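Local structure of carboxysome shell vertex protein CcmL (Gloeobacter violaceus, 4JW0) at residues Q28-A33 / D52-F57; D83-S86 / L92-K95. The protein probably forms the pentameric vertices of the carboxysome, the polyhedral inclusion in which RuBisCO is sequestered, and is modelled to induce curvature in the otherwise flat hexagonal shell layer. All blocks are in the same frame, centred on the assembly; numbering follows the deposited sequence.

Contact 1: Q28-A33 / D52-F57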
ATOM      1  N   GLN A  28     -14.973   7.242   7.792  1.00 20.78           N
ATOM      2  CA  GLN A  28     -14.396   6.645   8.987  1.00 21.19           C
ATOM      3  C   GLN A  28     -14.362   5.132   8.845  1.00 15.87           C
ATOM      4  O   GLN A  28     -15.366   4.513   8.503  1.00 20.30           O
ATOM      5  CB  GLN A  28     -15.207   7.024  10.227  1.00 18.67           C
ATOM      6  CG  GLN A  28     -14.695   6.380  11.494  1.00 20.60           C
ATOM      7  CD  GLN A  28     -15.428   6.865  12.734  1.00 27.55           C
ATOM      8  OE1 GLN A  28     -16.579   7.292  12.664  1.00 26.90           O
ATOM      9  NE2 GLN A  28     -14.759   6.801  13.872  1.00 24.02           N
ATOM     10  N   LEU A  29     -13.205   4.535   9.107  1.00 17.92           N
ATOM     11  CA  LEU A  29     -13.077   3.090   8.997  1.00 20.32           C
ATOM     12  C   LEU A  29     -13.952   2.384  10.020  1.00 24.02           C
ATOM     13  O   LEU A  29     -14.118   2.846  11.157  1.00 21.64           O
ATOM     14  CB  LEU A  29     -11.623   2.651   9.171  1.00 19.12           C
ATOM     15  CG  LEU A  29     -10.716   2.691   7.934  1.00 26.64           C
ATOM     16  CD1 LEU A  29     -11.064   1.559   6.989  1.00 29.28           C
ATOM     17  CD2 LEU A  29     -10.811   4.032   7.225  1.00 24.00           C
ATOM     18  N   ILE A  30     -14.517   1.265   9.590  1.00 20.53           N
ATOM     19  CA  ILE A  30     -15.315   0.403  10.443  1.00 21.57           C
ATOM     20  C   ILE A  30     -14.529  -0.881  10.666  1.00 27.05           C
ATOM     21  O   ILE A  30     -13.894  -1.393   9.736  1.00 25.92           O
ATOM     22  CB  ILE A  30     -16.663   0.076   9.783  1.00 24.71           C
ATOM     23  CG1 ILE A  30     -17.526   1.336   9.679  1.00 21.05           C
ATOM     24  CG2 ILE A  30     -17.389  -1.025  10.543  1.00 24.78           C
ATOM     25  CD1 ILE A  30     -17.882   1.948  11.013  1.00 25.08           C
ATOM     26  N   ASP A  31     -14.560  -1.403  11.889  1.00 26.65           N
ATOM     27  CA  ASP A  31     -13.766  -2.585  12.222  1.00 23.77           C
ATOM     28  C   ASP A  31     -14.562  -3.872  12.037  1.00 24.03           C
ATOM     29  O   ASP A  31     -15.698  -3.853  11.565  1.00 25.41           O
ATOM     30  CB  ASP A  31     -13.203  -2.490  13.644  1.00 29.50           C
ATOM     31  CG  ASP A  31     -14.246  -2.726  14.717  1.00 32.21           C
ATOM     32  OD1 ASP A  31     -15.343  -3.236  14.408  1.00 34.47           O
ATOM     33  OD2 ASP A  31     -13.950  -2.413  15.890  1.00 34.20           O
ATOM     34  N   GLU A  32     -13.954  -4.990  12.419  1.00 29.45           N
ATOM     35  CA  GLU A  32     -14.517  -6.313  12.162  1.00 32.36           C
ATOM     36  C   GLU A  32     -15.833  -6.557  12.895  1.00 44.41           C
ATOM     37  O   GLU A  32     -16.583  -7.462  12.541  1.00 36.26           O
ATOM     38  CB  GLU A  32     -13.519  -7.391  12.581  1.00 33.06           C
ATOM     39  CG  GLU A  32     -13.231  -7.392  14.079  1.00 34.65           C
ATOM     40  CD  GLU A  32     -12.745  -8.734  14.587  1.00 50.92           C
ATOM     41  OE1 GLU A  32     -12.290  -8.786  15.749  1.00 55.14           O
ATOM     42  OE2 GLU A  32     -12.826  -9.731  13.836  1.00 51.24           O
ATOM     43  N   ALA A  33     -16.102  -5.755  13.922  1.00 37.81           N
ATOM     44  CA  ALA A  33     -17.313  -5.916  14.720  1.00 31.84           C
ATOM     45  C   ALA A  33     -18.363  -4.855  14.388  1.00 30.11           C
ATOM     46  O   ALA A  33     -19.373  -4.736  15.078  1.00 34.80           O
ATOM     47  CB  ALA A  33     -16.970  -5.867  16.198  1.00 41.33           C
ATOM     48  N   ASP A  52     -23.537   8.957   7.368  1.00 23.16           N
ATOM     49  CA  ASP A  52     -23.746   7.759   8.188  1.00 26.66           C
ATOM     50  C   ASP A  52     -23.990   6.462   7.409  1.00 27.17           C
ATOM     51  O   ASP A  52     -24.086   5.386   8.001  1.00 26.81           O
ATOM     52  CB  ASP A  52     -24.863   7.981   9.216  1.00 31.67           C
ATOM     53  CG  ASP A  52     -24.434   8.894  10.356  1.00 47.28           C
ATOM     54  OD1 ASP A  52     -23.219   8.966  10.637  1.00 49.84           O
ATOM     55  OD2 ASP A  52     -25.308   9.539  10.972  1.00 63.18           O
ATOM     56  N   GLU A  53     -24.066   6.545   6.088  1.00 25.81           N
ATOM     57  CA  GLU A  53     -24.182   5.335   5.289  1.00 21.57           C
ATOM     58  C   GLU A  53     -22.880   4.545   5.327  1.00 23.57           C
ATOM     59  O   GLU A  53     -21.801   5.122   5.435  1.00 24.38           O
ATOM     60  CB  GLU A  53     -24.556   5.681   3.849  1.00 26.36           C
ATOM     61  CG  GLU A  53     -25.979   6.192   3.701  1.00 35.46           C
ATOM     62  CD  GLU A  53     -26.453   6.198   2.261  1.00 37.77           C
ATOM     63  OE1 GLU A  53     -25.898   6.957   1.448  1.00 41.57           O
ATOM     64  OE2 GLU A  53     -27.390   5.443   1.940  1.00 35.72           O
ATOM     65  N   TRP A  54     -22.987   3.221   5.269  1.00 21.30           N
ATOM     66  CA  TRP A  54     -21.813   2.370   5.171  1.00 20.76           C
ATOM     67  C   TRP A  54     -21.475   2.185   3.706  1.00 21.98           C
ATOM     68  O   TRP A  54     -22.361   1.957   2.887  1.00 22.30           O
ATOM     69  CB  TRP A  54     -22.060   1.003   5.808  1.00 22.60           C
ATOM     70  CG  TRP A  54     -21.944   0.978   7.300  1.00 30.46           C
ATOM     71  CD1 TRP A  54     -22.110   2.025   8.157  1.00 31.71           C
ATOM     72  CD2 TRP A  54     -21.632  -0.159   8.111  1.00 24.46           C
ATOM     73  NE1 TRP A  54     -21.923   1.605   9.455  1.00 32.32           N
ATOM     74  CE2 TRP A  54     -21.631   0.268   9.452  1.00 29.23           C
ATOM     75  CE3 TRP A  54     -21.358  -1.499   7.834  1.00 23.51           C
ATOM     76  CZ2 TRP A  54     -21.365  -0.594  10.509  1.00 33.45           C
ATOM     77  CZ3 TRP A  54     -21.096  -2.355   8.886  1.00 33.64           C
ATOM     78  CH2 TRP A  54     -21.101  -1.899  10.207  1.00 30.23           C
ATOM     79  N   VAL A  55     -20.194   2.282   3.374  1.00 23.15           N
ATOM     80  CA  VAL A  55     -19.761   2.065   2.004  1.00 19.06           C
ATOM     81  C   VAL A  55     -18.602   1.083   1.944  1.00 17.76           C
ATOM     82  O   VAL A  55     -17.864   0.903   2.919  1.00 18.92           O
ATOM     83  CB  VAL A  55     -19.317   3.384   1.334  1.00 18.80           C
ATOM     84  CG1 VAL A  55     -20.447   4.388   1.332  1.00 20.51           C
ATOM     85  CG2 VAL A  55     -18.086   3.954   2.034  1.00 21.21           C
ATOM     86  N   LEU A  56     -18.454   0.438   0.793  1.00 20.21           N
ATOM     87  CA  LEU A  56     -17.220  -0.252   0.463  1.00 18.06           C
ATOM     88  C   LEU A  56     -16.357   0.726  -0.307  1.00 17.30           C
ATOM     89  O   LEU A  56     -16.861   1.455  -1.171  1.00 16.51           O
ATOM     90  CB  LEU A  56     -17.481  -1.467  -0.421  1.00 23.54           C
ATOM     91  CG  LEU A  56     -18.046  -2.734   0.210  1.00 26.79           C
ATOM     92  CD1 LEU A  56     -18.308  -3.750  -0.903  1.00 27.93           C
ATOM     93  CD2 LEU A  56     -17.110  -3.313   1.265  1.00 22.05           C
ATOM     94  N   PHE A  57     -15.065   0.758  -0.001  1.00 18.51           N
ATOM     95  CA  PHE A  57     -14.159   1.601  -0.760  1.00 16.71           C
ATOM     96  C   PHE A  57     -12.857   0.882  -1.052  1.00 18.51           C
ATOM     97  O   PHE A  57     -12.437  -0.010  -0.307  1.00 17.63           O
ATOM     98  CB  PHE A  57     -13.916   2.949  -0.065  1.00 19.40           C
ATOM     99  CG  PHE A  57     -13.068   2.868   1.176  1.00 19.54           C
ATOM    100  CD1 PHE A  57     -13.637   2.541   2.398  1.00 17.67           C
ATOM    101  CD2 PHE A  57     -11.709   3.158   1.127  1.00 23.07           C
ATOM    102  CE1 PHE A  57     -12.866   2.480   3.548  1.00 20.50           C
ATOM    103  CE2 PHE A  57     -10.931   3.098   2.275  1.00 21.90           C
ATOM    104  CZ  PHE A  57     -11.510   2.757   3.487  1.00 24.50           C
TER

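Contact 2: D83-S86 / L92-K95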
ATOM      1  N   ASP A  83     -25.774  -2.521   1.765  1.00 24.08           N
ATOM      2  CA  ASP A  83     -27.120  -2.816   2.234  1.00 27.23           C
ATOM      3  C   ASP A  83     -27.064  -3.753   3.434  1.00 23.41           C
ATOM      4  O   ASP A  83     -27.723  -3.522   4.448  1.00 27.67           O
ATOM      5  CB  ASP A  83     -27.948  -3.458   1.117  1.00 23.07           C
ATOM      6  CG  ASP A  83     -28.218  -2.506  -0.028  1.00 26.52           C
ATOM      7  OD1 ASP A  83     -28.336  -1.286   0.224  1.00 29.90           O
ATOM      8  OD2 ASP A  83     -28.307  -2.973  -1.182  1.00 31.47           O
ATOM      9  N   THR A  84     -26.271  -4.812   3.319  1.00 20.85           N
ATOM     10  CA  THR A  84     -26.131  -5.776   4.404  1.00 20.00           C
ATOM     11  C   THR A  84     -24.707  -6.290   4.540  1.00 26.53           C
ATOM     12  O   THR A  84     -23.978  -6.416   3.558  1.00 26.65           O
ATOM     13  CB  THR A  84     -27.026  -7.016   4.175  1.00 26.34           C
ATOM     14  OG1 THR A  84     -26.742  -7.573   2.889  1.00 36.07           O
ATOM     15  CG2 THR A  84     -28.498  -6.653   4.248  1.00 32.01           C
ATOM     16  N   VAL A  85     -24.321  -6.592   5.772  1.00 22.89           N
ATOM     17  CA  VAL A  85     -23.138  -7.391   6.033  1.00 21.94           C
ATOM     18  C   VAL A  85     -23.561  -8.568   6.885  1.00 31.37           C
ATOM     19  O   VAL A  85     -24.234  -8.391   7.900  1.00 30.98           O
ATOM     20  CB  VAL A  85     -22.057  -6.624   6.797  1.00 23.01           C
ATOM     21  CG1 VAL A  85     -20.814  -7.492   6.936  1.00 28.72           C
ATOM     22  CG2 VAL A  85     -21.723  -5.321   6.102  1.00 27.14           C
ATOM     23  N   SER A  86     -23.179  -9.766   6.468  1.00 28.04           N
ATOM     24  CA  SER A  86     -23.496 -10.968   7.226  1.00 30.91           C
ATOM     25  C   SER A  86     -22.217 -11.580   7.775  1.00 43.54           C
ATOM     26  O   SER A  86     -21.153 -11.473   7.168  1.00 30.93           O
ATOM     27  CB  SER A  86     -24.227 -11.981   6.344  1.00 30.64           C
ATOM     28  OG  SER A  86     -23.349 -12.534   5.379  1.00 52.70           O
ATOM     29  N   LEU A  92     -24.787  -8.661  10.710  1.00 33.31           N
ATOM     30  CA  LEU A  92     -23.944  -7.763  11.488  1.00 26.63           C
ATOM     31  C   LEU A  92     -24.416  -6.339  11.238  1.00 37.72           C
ATOM     32  O   LEU A  92     -24.417  -5.499  12.143  1.00 33.25           O
ATOM     33  CB  LEU A  92     -22.481  -7.896  11.065  1.00 39.97           C
ATOM     34  CG  LEU A  92     -21.507  -6.870  11.656  1.00 42.84           C
ATOM     35  CD1 LEU A  92     -21.276  -7.116  13.140  1.00 52.37           C
ATOM     36  CD2 LEU A  92     -20.187  -6.886  10.897  1.00 44.72           C
ATOM     37  N   TYR A  93     -24.813  -6.078   9.995  1.00 30.64           N
ATOM     38  CA  TYR A  93     -25.299  -4.766   9.598  1.00 30.08           C
ATOM     39  C   TYR A  93     -26.426  -4.893   8.596  1.00 31.40           C
ATOM     40  O   TYR A  93     -26.341  -5.659   7.636  1.00 29.69           O
ATOM     41  CB  TYR A  93     -24.177  -3.942   8.969  1.00 31.35           C
ATOM     42  CG  TYR A  93     -24.640  -2.608   8.423  1.00 27.24           C
ATOM     43  CD1 TYR A  93     -24.761  -1.501   9.255  1.00 24.51           C
ATOM     44  CD2 TYR A  93     -24.955  -2.455   7.082  1.00 23.95           C
ATOM     45  CE1 TYR A  93     -25.174  -0.280   8.767  1.00 28.46           C
ATOM     46  CE2 TYR A  93     -25.377  -1.232   6.580  1.00 28.11           C
ATOM     47  CZ  TYR A  93     -25.488  -0.150   7.428  1.00 23.92           C
ATOM     48  OH  TYR A  93     -25.899   1.068   6.938  1.00 32.58           O
ATOM     49  N   SER A  94     -27.489  -4.138   8.835  1.00 32.30           N
ATOM     50  CA  SER A  94     -28.574  -4.013   7.882  1.00 31.86           C
ATOM     51  C   SER A  94     -28.918  -2.537   7.773  1.00 36.57           C
ATOM     52  O   SER A  94     -29.132  -1.857   8.776  1.00 45.43           O
ATOM     53  CB  SER A  94     -29.790  -4.826   8.325  1.00 39.89           C
ATOM     54  OG  SER A  94     -30.846  -4.704   7.391  1.00 44.58           O
ATOM     55  N   LYS A  95     -28.951  -2.044   6.543  1.00 34.73           N
ATOM     56  CA  LYS A  95     -29.191  -0.635   6.290  1.00 40.44           C
ATOM     57  C   LYS A  95     -30.570  -0.205   6.795  1.00 42.44           C
ATOM     58  O   LYS A  95     -30.738   0.899   7.311  1.00 49.96           O
ATOM     59  CB  LYS A  95     -29.077  -0.371   4.794  1.00 33.62           C
ATOM     60  CG  LYS A  95     -29.051   1.082   4.427  1.00 37.41           C
ATOM     61  CD  LYS A  95     -28.946   1.251   2.920  1.00 39.79           C
ATOM     62  CE  LYS A  95     -28.804   2.710   2.549  1.00 47.45           C
ATOM     63  NZ  LYS A  95     -27.804   3.391   3.418  1.00 47.14           N
TER

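Contact 1: Q28-A33 / D52-F57
Two apolar pairs, Ile-30 with Trp-54 and Leu-29 with Phe-57, make this contact, and no hydrogen bond crosses it. Ile-30 lays its CG2 methyl over one face of the indole: CG2 is 3.8 Å from Trp-54 CH2 and 4.2 Å from the centroid of the six-membered ring, 26° off the ring normal, the geometry of a CH-pi contact. With CG1 beside the backbone N (chi1 -67°), the CG2 branch stands anti to that N. Leu-29 instead meets an edge, its CD1 lying near the plane of the Phe-57 ring, 3.7 Å from CZ. All four residues are buried. They belong to strands 24-30 and 54-59 of the OB-fold, which are not neighbours in the sheet but flank strand 2-11; accordingly the closest CA atoms, those of Ile-30 and Trp-54, are 8.6 Å apart, and Ile-3 touches Trp-54 from the strand between. Past Ile-30 the packing gives way to a polar turn. Ala-33 N donates to Asp-31 OD1 over 2.7 Å in an Asx turn, arriving 46° out of the carboxylate plane, and OD1 also accepts from Gln-35 N. At the other looser end Asp-52 is solvent-exposed, its OD1 in a salt bridge with Arg-7 NH2.

Contact 2: D83-S86 / L92-K95
Val-85 faces both Leu-92 and Tyr-93 in a classic beta bulge, set in the antiparallel hairpin of strands 84-87 and 90-94. The bulge is defined by backbone bonds: Val-85 O accepts from Leu-92 N at 2.9 Å and from Tyr-93 N at 3.2 Å, so two donors grip one oxygen. In return Val-85 N donates to Tyr-93 O at 2.9 Å, completing the hydrogen-bonded pair. Beyond it Lys-95 N reaches Asp-83 O, 2.8 Å away and in the carbonyl plane, with an N-H...O angle of 153°. Between these bonds lies the non-hydrogen-bonded pair Thr-84 with Ser-94, where Thr-84 CA approaches Tyr-93 O to 3.2 Å in a CA-H...O contact.

Apolar contacts gather around Val-85, whose two methyls part company. CG1, anti to the backbone N (chi1 -176°), runs beside Leu-92 and meets its CD2 at 4.1 Å, while CG2 packs on Tyr-93 CB, the side chains of Val-85 and Tyr-93 crossing at about a right angle. The Tyr-93 ring also stacks with that of Trp-54.

The charged ends find their main partners beyond the hairpin. Asp-83 OD2 is hydrogen-bonded to Ser-13 OG of a neighbouring subunit, where Thr-84, Val-85 and Ser-86 extend the sheet by an antiparallel ladder with a strand of that chain. Lys-95 NZ forms a salt bridge with Glu-53 OE2. Between Asp-83 and Lys-95 themselves the side chains meet through an aliphatic carbon, with Lys-95 CD 3.8 Å from Asp-83 OD1.

Overall arrangement
Contact 1 is a core contact, its centre about 8 Å from the centre of the chain; contact 2 lies about 16 Å out, at the surface. Depth matches chemistry: directly across contact 1 there is only side-chain packing, its two strands being linked in the sheet through strand 2-11, whereas backbone hydrogen bonds dominate the hairpin of contact 2. No strand is common to both, yet their centres are only about 11 Å apart and they touch directly. Trp-54 CZ3 packs 3.5 Å from Tyr-93 CB, and Ala-33 O lies 3.6 Å from Leu-92 CD1. Both also reach a neighbouring subunit, contact 1 through Ile-30 O hydrogen-bonded to Tyr-40 OH of that subunit, contact 2 through its strand edge, consistent with a tight pentamer.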